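Local coordinates for protein 432aa long hypothetical deoxyribodipyrimidine photolyase (PDB 2E0I) that probably uses light to split cyclobutane pyrimidine dimers in DNA with a bound FAD, a second FAD being a likely light-harvesting antenna, at residues 109-114 against 119-124; 286-291 against 385-390; 366-371 against 412-417; 373-376 against 380-383. One frame throughout, in Å; residues are numbered along the deposited sequence.

Interaction 1 stands apart. It joins helix 101-115 to the edge strand 120-124 of the five-stranded parallel sheet, in the N-terminal alpha/beta part of the photolyase, and its centre lies 51 or 52 Å from those of the others, across the centre of the chain. Interactions 2, 3 and 4 cluster in the helical FAD-binding part, with centres 12 to 16 Å apart. Segments 286-291, 366-371, 385-390 and 412-417 alternate along the chain, while interaction 4 falls between 366-371 and 385-390 and shares helix 367-374 with interaction 3. Y291 bonds to 412-417, and K382 to K389, so these three contacts tie distant turns into one continuous region.

Interaction 1 (109-114 against 119-124); sequences KIRKVC and IEFKAY
F121, on edge strand 120-124, turns its ring toward helix 101-115 and completes the beta-alpha-beta unit of strand 92-96, this helix and strand 120-124. The helix runs nearly antiparallel to the strand, at 153°, as expected where the chain must return before starting a parallel strand.

The apolar contacts centre on the ring. I110 brings its CG2 obliquely and off-centre to it, 4.2 Å from the centroid, in a CH-pi contact. The branched isoleucine also reaches A79 and V83 of helix 79-86, filling the layer between helices and sheet. One turn further along the helix, C114 SG lies obliquely to the ring, 5.2 Å from its centroid, and touches I119 CG2 at 3.9 Å; this compact side chain fits where the chain folds back. Cutting F121 back to an alanine is likely to open a gap between I110 and C114 and to deprive the R111 guanidinium of the ring carbon that meets its face.

Polar contacts flank this core. R111, extended at first with CG anti to its backbone N (chi1 -176°) and then bent at chi3, brings a face of its guanidinium over F121 CD2. Both NH1 and NH2 make weak bonds to F121 O, at 3.3 and 3.4 Å. The tight return itself is closed by the backbone bond from I119 N to C114 O, 2.8 Å long.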
loop_
_atom_site.group_PDB
_atom_site.type_symbol
_atom_site.label_atom_id
_atom_site.label_comp_id
_atom_site.label_asym_id
_atom_site.label_seq_id
_atom_site.Cartn_x
_atom_site.Cartn_y
_atom_site.Cartn_z
ATOM N N LYS A 109 -12.291 16.764 -12.314
ATOM C CA LYS A 109 -12.642 18.080 -11.846
ATOM C C LYS A 109 -11.519 19.051 -12.133
ATOM O O LYS A 109 -11.776 20.186 -12.529
ATOM C CB LYS A 109 -12.978 18.064 -10.352
ATOM C CG LYS A 109 -14.153 17.153 -10.018
ATOM C CD LYS A 109 -14.779 17.462 -8.664
ATOM C CE LYS A 109 -15.504 16.238 -8.074
ATOM N NZ LYS A 109 -14.545 15.203 -7.519
ATOM N N ILE A 110 -10.271 18.633 -11.951
ATOM C CA ILE A 110 -9.174 19.560 -12.227
ATOM C C ILE A 110 -9.169 19.892 -13.720
ATOM O O ILE A 110 -8.862 21.020 -14.117
ATOM C CB ILE A 110 -7.789 18.983 -11.823
ATOM C CG1 ILE A 110 -7.744 18.741 -10.313
ATOM C CG2 ILE A 110 -6.685 19.966 -12.206
ATOM C CD1 ILE A 110 -6.470 18.059 -9.833
ATOM N N ARG A 111 -9.526 18.905 -14.543
ATOM C CA ARG A 111 -9.564 19.111 -15.981
ATOM C C ARG A 111 -10.622 20.152 -16.331
ATOM O O ARG A 111 -10.358 21.085 -17.091
ATOM C CB ARG A 111 -9.848 17.805 -16.708
ATOM C CG ARG A 111 -9.800 17.965 -18.208
ATOM C CD ARG A 111 -9.862 16.635 -18.910
ATOM N NE ARG A 111 -8.643 15.852 -18.716
ATOM C CZ ARG A 111 -7.437 16.208 -19.159
ATOM N NH1 ARG A 111 -7.283 17.349 -19.826
ATOM N NH2 ARG A 111 -6.385 15.421 -18.945
ATOM N N LYS A 112 -11.818 19.999 -15.775
ATOM C CA LYS A 112 -12.876 20.971 -16.019
ATOM C C LYS A 112 -12.422 22.390 -15.638
ATOM O O LYS A 112 -12.553 23.325 -16.419
ATOM C CB LYS A 112 -14.119 20.603 -15.223
ATOM C CG LYS A 112 -14.971 19.534 -15.873
ATOM C CD LYS A 112 -16.339 19.436 -15.189
ATOM C CE LYS A 112 -16.940 20.833 -14.880
ATOM N NZ LYS A 112 -16.839 21.820 -16.018
ATOM N N VAL A 113 -11.883 22.542 -14.438
ATOM C CA VAL A 113 -11.408 23.832 -13.973
ATOM C C VAL A 113 -10.324 24.379 -14.898
ATOM O O VAL A 113 -10.207 25.598 -15.084
ATOM C CB VAL A 113 -10.842 23.713 -12.547
ATOM C CG1 VAL A 113 -10.235 25.041 -12.095
ATOM C CG2 VAL A 113 -11.942 23.277 -11.610
ATOM N N CYS A 114 -9.536 23.477 -15.477
ATOM C CA CYS A 114 -8.453 23.877 -16.366
ATOM C C CYS A 114 -8.923 24.396 -17.707
ATOM O O CYS A 114 -8.365 25.361 -18.238
ATOM C CB CYS A 114 -7.492 22.719 -16.579
ATOM S SG CYS A 114 -6.264 22.602 -15.269
ATOM N N ILE A 119 -6.038 26.629 -19.063
ATOM C CA ILE A 119 -4.846 25.980 -18.539
ATOM C C ILE A 119 -4.769 24.596 -19.146
ATOM O O ILE A 119 -5.735 23.840 -19.087
ATOM C CB ILE A 119 -4.912 25.838 -17.013
ATOM C CG1 ILE A 119 -5.132 27.212 -16.380
ATOM C CG2 ILE A 119 -3.627 25.197 -16.492
ATOM C CD1 ILE A 119 -5.366 27.163 -14.877
ATOM N N GLU A 120 -3.633 24.260 -19.741
ATOM C CA GLU A 120 -3.500 22.936 -20.326
ATOM C C GLU A 120 -3.267 21.913 -19.198
ATOM O O GLU A 120 -2.424 22.123 -18.325
ATOM C CB GLU A 120 -2.342 22.914 -21.320
ATOM C CG GLU A 120 -2.567 21.920 -22.435
ATOM C CD GLU A 120 -1.369 21.764 -23.353
ATOM O OE1 GLU A 120 -1.434 20.899 -24.264
ATOM O OE2 GLU A 120 -0.364 22.501 -23.164
ATOM N N PHE A 121 -4.025 20.821 -19.202
ATOM C CA PHE A 121 -3.883 19.796 -18.165
ATOM C C PHE A 121 -3.321 18.523 -18.752
ATOM O O PHE A 121 -4.006 17.812 -19.475
ATOM C CB PHE A 121 -5.234 19.490 -17.523
ATOM C CG PHE A 121 -5.162 18.491 -16.406
ATOM C CD1 PHE A 121 -4.364 18.734 -15.294
ATOM C CD2 PHE A 121 -5.917 17.325 -16.449
ATOM C CE1 PHE A 121 -4.322 17.828 -14.238
ATOM C CE2 PHE A 121 -5.883 16.416 -15.404
ATOM C CZ PHE A 121 -5.084 16.665 -14.293
ATOM N N LYS A 122 -2.079 18.221 -18.404
ATOM C CA LYS A 122 -1.405 17.047 -18.938
ATOM C C LYS A 122 -1.112 15.972 -17.883
ATOM O O LYS A 122 -0.379 16.221 -16.927
ATOM C CB LYS A 122 -0.110 17.509 -19.635
ATOM C CG LYS A 122 -0.312 18.809 -20.431
ATOM C CD LYS A 122 0.877 19.196 -21.304
ATOM C CE LYS A 122 0.914 18.395 -22.596
ATOM N NZ LYS A 122 2.035 18.820 -23.484
ATOM N N ALA A 123 -1.694 14.784 -18.058
ATOM C CA ALA A 123 -1.476 13.671 -17.128
ATOM C C ALA A 123 -0.674 12.591 -17.841
ATOM O O ALA A 123 -0.880 12.360 -19.020
ATOM C CB ALA A 123 -2.795 13.113 -16.649
ATOM N N TYR A 124 0.248 11.944 -17.133
ATOM C CA TYR A 124 1.092 10.915 -17.732
ATOM C C TYR A 124 1.093 9.644 -16.908
ATOM O O TYR A 124 0.800 9.682 -15.711
ATOM C CB TYR A 124 2.535 11.414 -17.852
ATOM C CG TYR A 124 2.690 12.626 -18.733
ATOM C CD1 TYR A 124 2.935 12.500 -20.106
ATOM C CD2 TYR A 124 2.552 13.909 -18.201
ATOM C CE1 TYR A 124 3.033 13.634 -20.925
ATOM C CE2 TYR A 124 2.649 15.043 -19.001
ATOM C CZ TYR A 124 2.888 14.906 -20.358
ATOM O OH TYR A 124 2.988 16.045 -21.132
#

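Interaction 2 (286-291 against 385-390); sequences EGRTGY and VEELKD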
loop_
_atom_site.group_PDB
_atom_site.type_symbol
_atom_site.label_atom_id
_atom_site.label_comp_id
_atom_site.label_asym_id
_atom_site.label_seq_id
_atom_site.Cartn_x
_atom_site.Cartn_y
_atom_site.Cartn_z
ATOM N N GLU A 286 -6.654 -6.681 18.313
ATOM C CA GLU A 286 -5.763 -6.563 19.459
ATOM C C GLU A 286 -4.722 -7.656 19.537
ATOM O O GLU A 286 -3.795 -7.573 20.333
ATOM C CB GLU A 286 -6.571 -6.578 20.746
ATOM C CG GLU A 286 -7.410 -5.338 20.975
ATOM C CD GLU A 286 -8.571 -5.594 21.934
ATOM O OE1 GLU A 286 -8.464 -6.533 22.774
ATOM O OE2 GLU A 286 -9.584 -4.851 21.845
ATOM N N GLY A 287 -4.870 -8.686 18.717
ATOM C CA GLY A 287 -3.922 -9.776 18.772
ATOM C C GLY A 287 -4.141 -10.571 20.045
ATOM O O GLY A 287 -3.182 -11.043 20.658
ATOM N N ARG A 288 -5.405 -10.693 20.451
ATOM C CA ARG A 288 -5.794 -11.444 21.646
ATOM C C ARG A 288 -6.608 -12.643 21.187
ATOM O O ARG A 288 -7.550 -13.065 21.854
ATOM C CB ARG A 288 -6.650 -10.597 22.595
ATOM C CG ARG A 288 -6.122 -9.202 22.859
ATOM C CD ARG A 288 -6.079 -8.858 24.354
ATOM N NE ARG A 288 -4.945 -9.486 25.032
ATOM C CZ ARG A 288 -5.001 -10.647 25.677
ATOM N NH1 ARG A 288 -6.148 -11.316 25.744
ATOM N NH2 ARG A 288 -3.902 -11.146 26.240
ATOM N N THR A 289 -6.266 -13.155 20.015
ATOM C CA THR A 289 -6.918 -14.332 19.486
ATOM C C THR A 289 -6.126 -15.427 20.195
ATOM O O THR A 289 -5.103 -15.136 20.808
ATOM C CB THR A 289 -6.716 -14.437 17.969
ATOM O OG1 THR A 289 -7.666 -15.355 17.434
ATOM C CG2 THR A 289 -5.325 -14.954 17.631
ATOM N N GLY A 290 -6.551 -16.678 20.132
ATOM C CA GLY A 290 -5.766 -17.680 20.838
ATOM C C GLY A 290 -4.565 -18.269 20.113
ATOM O O GLY A 290 -3.865 -19.112 20.664
ATOM N N TYR A 291 -4.325 -17.812 18.891
ATOM C CA TYR A 291 -3.243 -18.317 18.055
ATOM C C TYR A 291 -2.009 -17.424 18.016
ATOM O O TYR A 291 -2.044 -16.326 17.462
ATOM C CB TYR A 291 -3.759 -18.499 16.634
ATOM C CG TYR A 291 -4.990 -19.360 16.543
ATOM C CD1 TYR A 291 -6.161 -19.020 17.225
ATOM C CD2 TYR A 291 -4.986 -20.525 15.790
ATOM C CE1 TYR A 291 -7.293 -19.821 17.160
ATOM C CE2 TYR A 291 -6.113 -21.336 15.718
ATOM C CZ TYR A 291 -7.261 -20.976 16.407
ATOM O OH TYR A 291 -8.375 -21.775 16.348
ATOM N N VAL A 385 4.683 -11.219 21.156
ATOM C CA VAL A 385 3.665 -11.601 22.127
ATOM C C VAL A 385 4.313 -11.652 23.500
ATOM O O VAL A 385 4.923 -12.650 23.877
ATOM C CB VAL A 385 3.052 -12.967 21.804
ATOM C CG1 VAL A 385 1.988 -13.309 22.829
ATOM C CG2 VAL A 385 2.461 -12.949 20.415
ATOM N N GLU A 386 4.169 -10.558 24.237
ATOM C CA GLU A 386 4.736 -10.406 25.578
ATOM C C GLU A 386 4.659 -11.636 26.485
ATOM O O GLU A 386 5.678 -12.135 26.961
ATOM C CB GLU A 386 4.050 -9.233 26.280
ATOM C CG GLU A 386 4.888 -8.581 27.359
ATOM C CD GLU A 386 6.152 -7.931 26.801
ATOM O OE1 GLU A 386 6.882 -7.276 27.585
ATOM O OE2 GLU A 386 6.418 -8.078 25.581
ATOM N N GLU A 387 3.443 -12.106 26.730
ATOM C CA GLU A 387 3.208 -13.259 27.589
ATOM C C GLU A 387 3.946 -14.564 27.222
ATOM O O GLU A 387 4.388 -15.299 28.105
ATOM C CB GLU A 387 1.695 -13.512 27.690
ATOM C CG GLU A 387 0.892 -13.240 26.396
ATOM C CD GLU A 387 0.407 -11.783 26.244
ATOM O OE1 GLU A 387 1.237 -10.853 26.329
ATOM O OE2 GLU A 387 -0.810 -11.571 26.025
ATOM N N LEU A 388 4.097 -14.858 25.937
ATOM C CA LEU A 388 4.777 -16.085 25.551
ATOM C C LEU A 388 6.279 -15.885 25.470
ATOM O O LEU A 388 7.003 -16.759 25.003
ATOM C CB LEU A 388 4.263 -16.563 24.198
ATOM C CG LEU A 388 2.749 -16.678 24.050
ATOM C CD1 LEU A 388 2.430 -17.341 22.726
ATOM C CD2 LEU A 388 2.172 -17.482 25.200
ATOM N N LYS A 389 6.746 -14.732 25.931
ATOM C CA LYS A 389 8.164 -14.408 25.879
ATOM C C LYS A 389 9.109 -15.470 26.434
ATOM O O LYS A 389 10.240 -15.600 25.959
ATOM C CB LYS A 389 8.427 -13.076 26.591
ATOM C CG LYS A 389 9.900 -12.698 26.680
ATOM C CD LYS A 389 10.565 -12.776 25.309
ATOM C CE LYS A 389 12.082 -12.656 25.400
ATOM N NZ LYS A 389 12.500 -11.307 25.875
ATOM N N ASP A 390 8.663 -16.231 27.430
ATOM C CA ASP A 390 9.532 -17.248 28.023
ATOM C C ASP A 390 9.060 -18.684 27.876
ATOM O O ASP A 390 9.740 -19.610 28.308
ATOM C CB ASP A 390 9.774 -16.934 29.499
ATOM C CG ASP A 390 10.382 -15.555 29.702
ATOM O OD1 ASP A 390 9.646 -14.554 29.561
ATOM O OD2 ASP A 390 11.598 -15.466 29.984
#
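The guanidinium of R288 meets the carboxylate of E387 at its edge: E387 OE2 lies near the guanidinium plane, and the two flat groups are only 26° apart in tilt. No atom of 385-390 covers a face of the guanidinium, so the contact is an edge-on, single-point salt bridge linking two interhelical loops of the helical FAD-binding part.

R288 directly follows the Schellman motif that ends helix 278-286. In that motif G287 takes a positive phi of 72°, a backbone shape that glycine adopts easily because it has no side chain, and the chain then turns off toward helix 292-304. E387 sits in the loop after helix 379-384. Its CB points toward 286-291, while the arginine must bend at chi2 and chi3 to bring its end across. Arginine suits the position because its length lets the charge span the distance between the loops, and glutamate because it can offer a carboxylate from the facing loop.

The bond from R288 NH2 to E387 OE2 is 3.1 Å long but weak, with an N-H...O angle of 127°; attraction between opposite charges probably matters more than bond geometry. The same OE2 also forms a salt bridge with R299 of helix 292-304, and NH2 of R299 bonds to G287 O, so one carboxylate oxygen and one loop carbonyl are drawn together by a second arginine. R288 NH2 has a further weak bond to G406 O. On the glutamate's own loop, the turn is held by K389 N bonding to E386 O at 3.0 Å.

Interaction 3 (366-371 against 412-417); sequences NPWKQQ and VNWLER
W414 lays one face of its indole against N366 and P367. Its CG sits between the backbone N and the carbonyl carbon, a crowded position for a large side chain (chi1 76°), and this swings the ring across the start of helix 367-374. P367 CD lies over the centre of that face, 3.6 Å from the centroid of the five-membered ring, in a CH-pi contact; N366 CA makes a second one over the six-membered ring at 4.0 Å. Proline suits the place because its CD, next to the nitrogen, offers polarised hydrogens to the pi cloud. On the opposite face lies L415 CB of W414's own helix.

N366 sets its amide at the CZ2 corner of the ring, above the plane, CG anti to its backbone N (chi1 -174°), with ND2 near W414 CZ2. This conformation also lets OD1 accept K369 N at 3.1 Å, the nearly straight capping bond coming from above the carbonyl plane.

W368 approaches differently. Its indole and that of W414 run in opposite directions past each other, planes 58° apart, with W414 NE1 at the W368 edge, 3.8 Å from W368 CD1. Replacing W414 with an alanine would probably leave P367 CD and N366 CA without their aromatic surface and W368 without a neighbour at that edge.

Y291 OH bonds both V412 O and W414 N, fastening 412-417 beside W368. Asparagine at the N-cap followed by proline in the first turn is characteristic of helix N-termini; here a tryptophan from the start of helix 414-427 covers it.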
loop_
_atom_site.group_PDB
_atom_site.type_symbol
_atom_site.label_atom_id
_atom_site.label_comp_id
_atom_site.label_asym_id
_atom_site.label_seq_id
_atom_site.Cartn_x
_atom_site.Cartn_y
_atom_site.Cartn_z
ATOM N N ASN A 366 -3.658 -23.988 7.758
ATOM C CA ASN A 366 -3.739 -24.526 9.102
ATOM C C ASN A 366 -2.904 -23.612 9.992
ATOM O O ASN A 366 -1.676 -23.605 9.918
ATOM C CB ASN A 366 -3.173 -25.937 9.151
ATOM C CG ASN A 366 -3.363 -26.581 10.498
ATOM O OD1 ASN A 366 -3.120 -25.960 11.540
ATOM N ND2 ASN A 366 -3.799 -27.833 10.493
ATOM N N PRO A 367 -3.560 -22.822 10.844
ATOM C CA PRO A 367 -2.857 -21.905 11.738
ATOM C C PRO A 367 -1.661 -22.522 12.436
ATOM O O PRO A 367 -0.560 -21.993 12.374
ATOM C CB PRO A 367 -3.940 -21.494 12.722
ATOM C CG PRO A 367 -5.162 -21.495 11.870
ATOM C CD PRO A 367 -5.014 -22.770 11.077
ATOM N N TRP A 368 -1.876 -23.650 13.094
ATOM C CA TRP A 368 -0.805 -24.302 13.827
ATOM C C TRP A 368 0.292 -24.859 12.939
ATOM O O TRP A 368 1.470 -24.741 13.262
ATOM C CB TRP A 368 -1.394 -25.392 14.716
ATOM C CG TRP A 368 -2.514 -24.864 15.534
ATOM C CD1 TRP A 368 -3.840 -24.977 15.260
ATOM C CD2 TRP A 368 -2.410 -24.023 16.697
ATOM N NE1 TRP A 368 -4.575 -24.255 16.171
ATOM C CE2 TRP A 368 -3.724 -23.659 17.064
ATOM C CE3 TRP A 368 -1.334 -23.541 17.460
ATOM C CZ2 TRP A 368 -3.998 -22.831 18.162
ATOM C CZ3 TRP A 368 -1.604 -22.715 18.556
ATOM C CH2 TRP A 368 -2.928 -22.370 18.892
ATOM N N LYS A 369 -0.086 -25.465 11.823
ATOM C CA LYS A 369 0.907 -26.009 10.911
ATOM C C LYS A 369 1.746 -24.871 10.353
ATOM O O LYS A 369 2.977 -24.926 10.338
ATOM C CB LYS A 369 0.226 -26.772 9.769
ATOM C CG LYS A 369 0.125 -28.262 10.024
ATOM C CD LYS A 369 -0.662 -28.984 8.949
ATOM C CE LYS A 369 -0.387 -30.490 9.003
ATOM N NZ LYS A 369 -0.460 -31.050 10.396
ATOM N N GLN A 370 1.054 -23.832 9.910
ATOM C CA GLN A 370 1.676 -22.650 9.342
ATOM C C GLN A 370 2.626 -22.021 10.364
ATOM O O GLN A 370 3.794 -21.756 10.072
ATOM C CB GLN A 370 0.580 -21.651 8.959
ATOM C CG GLN A 370 0.914 -20.771 7.778
ATOM C CD GLN A 370 0.869 -21.528 6.479
ATOM O OE1 GLN A 370 1.200 -20.996 5.420
ATOM N NE2 GLN A 370 0.453 -22.782 6.550
ATOM N N GLN A 371 2.104 -21.787 11.563
ATOM C CA GLN A 371 2.869 -21.195 12.651
ATOM C C GLN A 371 4.168 -21.946 12.901
ATOM O O GLN A 371 5.229 -21.340 13.075
ATOM C CB GLN A 371 2.038 -21.198 13.937
ATOM C CG GLN A 371 2.805 -20.744 15.166
ATOM C CD GLN A 371 1.959 -20.745 16.423
ATOM O OE1 GLN A 371 0.967 -20.028 16.517
ATOM N NE2 GLN A 371 2.352 -21.554 17.398
ATOM N N VAL A 412 -11.660 -19.837 19.299
ATOM C CA VAL A 412 -12.499 -20.657 18.419
ATOM C C VAL A 412 -11.646 -21.794 17.872
ATOM O O VAL A 412 -10.421 -21.723 17.917
ATOM C CB VAL A 412 -13.031 -19.871 17.184
ATOM C CG1 VAL A 412 -14.183 -18.965 17.558
ATOM C CG2 VAL A 412 -11.916 -19.062 16.578
ATOM N N ASN A 413 -12.292 -22.848 17.376
ATOM C CA ASN A 413 -11.573 -23.960 16.765
ATOM C C ASN A 413 -11.604 -23.653 15.274
ATOM O O ASN A 413 -12.663 -23.703 14.652
ATOM C CB ASN A 413 -12.280 -25.297 17.003
ATOM C CG ASN A 413 -11.721 -26.426 16.107
ATOM O OD1 ASN A 413 -12.419 -27.403 15.798
ATOM N ND2 ASN A 413 -10.456 -26.288 15.694
ATOM N N TRP A 414 -10.451 -23.346 14.695
ATOM C CA TRP A 414 -10.399 -23.002 13.284
ATOM C C TRP A 414 -10.995 -24.056 12.349
ATOM O O TRP A 414 -11.725 -23.721 11.423
ATOM C CB TRP A 414 -8.958 -22.706 12.867
ATOM C CG TRP A 414 -8.129 -23.931 12.719
ATOM C CD1 TRP A 414 -7.556 -24.662 13.719
ATOM C CD2 TRP A 414 -7.833 -24.616 11.497
ATOM N NE1 TRP A 414 -6.923 -25.761 13.194
ATOM C CE2 TRP A 414 -7.078 -25.758 11.833
ATOM C CE3 TRP A 414 -8.137 -24.374 10.151
ATOM C CZ2 TRP A 414 -6.618 -26.662 10.870
ATOM C CZ3 TRP A 414 -7.682 -25.269 9.197
ATOM C CH2 TRP A 414 -6.930 -26.401 9.562
ATOM N N LEU A 415 -10.702 -25.328 12.594
ATOM C CA LEU A 415 -11.195 -26.387 11.726
ATOM C C LEU A 415 -12.713 -26.400 11.555
ATOM O O LEU A 415 -13.204 -26.426 10.428
ATOM C CB LEU A 415 -10.699 -27.746 12.226
ATOM C CG LEU A 415 -10.615 -28.874 11.185
ATOM C CD1 LEU A 415 -12.000 -29.350 10.827
ATOM C CD2 LEU A 415 -9.878 -28.392 9.943
ATOM N N GLU A 416 -13.460 -26.384 12.655
ATOM C CA GLU A 416 -14.922 -26.386 12.571
ATOM C C GLU A 416 -15.413 -25.141 11.841
ATOM O O GLU A 416 -16.285 -25.216 10.973
ATOM C CB GLU A 416 -15.548 -26.401 13.960
ATOM C CG GLU A 416 -15.202 -27.600 14.818
ATOM C CD GLU A 416 -15.765 -27.474 16.237
ATOM O OE1 GLU A 416 -15.451 -26.469 16.924
ATOM O OE2 GLU A 416 -16.524 -28.375 16.667
ATOM N N ARG A 417 -14.857 -23.993 12.212
ATOM C CA ARG A 417 -15.226 -22.720 11.604
ATOM C C ARG A 417 -14.995 -22.727 10.092
ATOM O O ARG A 417 -15.907 -22.456 9.323
ATOM C CB ARG A 417 -14.411 -21.574 12.221
ATOM C CG ARG A 417 -14.507 -21.429 13.739
ATOM C CD ARG A 417 -15.845 -20.886 14.197
ATOM N NE ARG A 417 -16.179 -19.624 13.547
ATOM C CZ ARG A 417 -17.010 -18.718 14.059
ATOM N NH1 ARG A 417 -17.587 -18.936 15.235
ATOM N NH2 ARG A 417 -17.275 -17.600 13.391
#

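Interaction 4 (373-376 against 380-383); sequences KFDP and FIKE
D375 lies in the turn between two successive helices of the helical FAD-binding part, 367-374 and 379-384, and its side chain satisfies first-turn amides at the N-terminus of the second. Such amides have no carbonyl behind them within the helix, and here two are met by one acidic residue. I381 N donates to D375 OD1 at 2.9 Å, with an N-H...O angle of 155°, and F380 N donates to D375 OD2 at 3.1 Å, straighter still at 167°. Each oxygen uses its syn lone pair, on the side of its partner oxygen, so the carboxylate receives both amides across its two oxygens, a two-point grip that should hinder rotation about CB-CG.

The residue is buried, and an aspartate suits the place because it supplies two acceptors a short reach from the backbone. Its CB points toward the helix, and CG, anti to the backbone N (chi1 -159°), carries the carboxylate out to the amides of F380 and I381. The positive end of the helix dipole would probably favour the ionised form of the acid.

Apolar groups adjoin the carboxylate. D375 CG approaches F380 CB at 3.5 Å, but the phenyl ring leads away to pack on I293, A296 and M300 of helix 292-304, near P208. An aromatic residue suits that apolar surface, and I381, the next residue, uses its branched side chain to pack against P292 and L388. Further along, K382 NZ bonds to K389 O and V391 O, joining this helix to the following loop. I381 CD1 comes close to the carboxylate too, 3.8 Å from D375 OD1.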
loop_
_atom_site.group_PDB
_atom_site.type_symbol
_atom_site.label_atom_id
_atom_site.label_comp_id
_atom_site.label_asym_id
_atom_site.label_seq_id
_atom_site.Cartn_x
_atom_site.Cartn_y
_atom_site.Cartn_z
ATOM N N LYS A 373 5.792 -23.992 10.823
ATOM C CA LYS A 373 6.702 -24.061 9.692
ATOM C C LYS A 373 7.507 -22.786 9.483
ATOM O O LYS A 373 8.715 -22.850 9.228
ATOM C CB LYS A 373 5.942 -24.376 8.407
ATOM C CG LYS A 373 6.848 -24.395 7.195
ATOM C CD LYS A 373 6.111 -24.749 5.926
ATOM C CE LYS A 373 7.094 -24.860 4.773
ATOM N NZ LYS A 373 6.409 -25.267 3.520
ATOM N N PHE A 374 6.842 -21.635 9.595
ATOM C CA PHE A 374 7.496 -20.352 9.367
ATOM C C PHE A 374 8.072 -19.643 10.571
ATOM O O PHE A 374 8.640 -18.564 10.433
ATOM C CB PHE A 374 6.550 -19.428 8.613
ATOM C CG PHE A 374 6.185 -19.944 7.261
ATOM C CD1 PHE A 374 7.169 -20.141 6.294
ATOM C CD2 PHE A 374 4.872 -20.288 6.961
ATOM C CE1 PHE A 374 6.850 -20.677 5.049
ATOM C CE2 PHE A 374 4.540 -20.827 5.715
ATOM C CZ PHE A 374 5.530 -21.022 4.758
ATOM N N ASP A 375 7.928 -20.238 11.748
ATOM C CA ASP A 375 8.495 -19.671 12.964
ATOM C C ASP A 375 8.782 -20.845 13.895
ATOM O O ASP A 375 8.273 -20.910 15.015
ATOM C CB ASP A 375 7.524 -18.695 13.628
ATOM C CG ASP A 375 8.228 -17.720 14.571
ATOM O OD1 ASP A 375 7.541 -17.136 15.442
ATOM O OD2 ASP A 375 9.465 -17.527 14.435
ATOM N N PRO A 376 9.616 -21.789 13.434
ATOM C CA PRO A 376 9.999 -22.990 14.182
ATOM C C PRO A 376 10.542 -22.738 15.589
ATOM O O PRO A 376 10.295 -23.521 16.503
ATOM C CB PRO A 376 11.035 -23.638 13.268
ATOM C CG PRO A 376 11.675 -22.475 12.629
ATOM C CD PRO A 376 10.482 -21.636 12.254
ATOM N N PHE A 380 9.759 -15.036 16.196
ATOM C CA PHE A 380 8.868 -13.944 15.803
ATOM C C PHE A 380 7.772 -13.774 16.841
ATOM O O PHE A 380 7.471 -12.658 17.274
ATOM C CB PHE A 380 8.219 -14.225 14.447
ATOM C CG PHE A 380 7.278 -13.142 13.992
ATOM C CD1 PHE A 380 7.756 -11.863 13.687
ATOM C CD2 PHE A 380 5.910 -13.392 13.869
ATOM C CE1 PHE A 380 6.881 -10.849 13.264
ATOM C CE2 PHE A 380 5.031 -12.387 13.448
ATOM C CZ PHE A 380 5.516 -11.117 13.146
ATOM N N ILE A 381 7.176 -14.893 17.232
ATOM C CA ILE A 381 6.117 -14.889 18.221
ATOM C C ILE A 381 6.605 -14.302 19.539
ATOM O O ILE A 381 5.944 -13.446 20.129
ATOM C CB ILE A 381 5.592 -16.314 18.440
ATOM C CG1 ILE A 381 4.854 -16.771 17.181
ATOM C CG2 ILE A 381 4.682 -16.361 19.644
ATOM C CD1 ILE A 381 4.395 -18.203 17.204
ATOM N N LYS A 382 7.772 -14.752 19.991
ATOM C CA LYS A 382 8.342 -14.271 21.248
ATOM C C LYS A 382 8.691 -12.785 21.192
ATOM O O LYS A 382 8.678 -12.089 22.213
ATOM C CB LYS A 382 9.595 -15.077 21.600
ATOM C CG LYS A 382 9.333 -16.423 22.251
ATOM C CD LYS A 382 10.606 -17.264 22.245
ATOM C CE LYS A 382 10.490 -18.474 23.140
ATOM N NZ LYS A 382 10.398 -18.036 24.555
ATOM N N GLU A 383 8.998 -12.302 19.993
ATOM C CA GLU A 383 9.364 -10.908 19.814
ATOM C C GLU A 383 8.172 -9.977 19.913
ATOM O O GLU A 383 8.330 -8.803 20.240
ATOM C CB GLU A 383 10.043 -10.711 18.460
ATOM C CG GLU A 383 10.605 -9.315 18.253
ATOM C CD GLU A 383 11.724 -8.991 19.231
ATOM O OE1 GLU A 383 12.755 -9.715 19.224
ATOM O OE2 GLU A 383 11.572 -8.014 20.006
#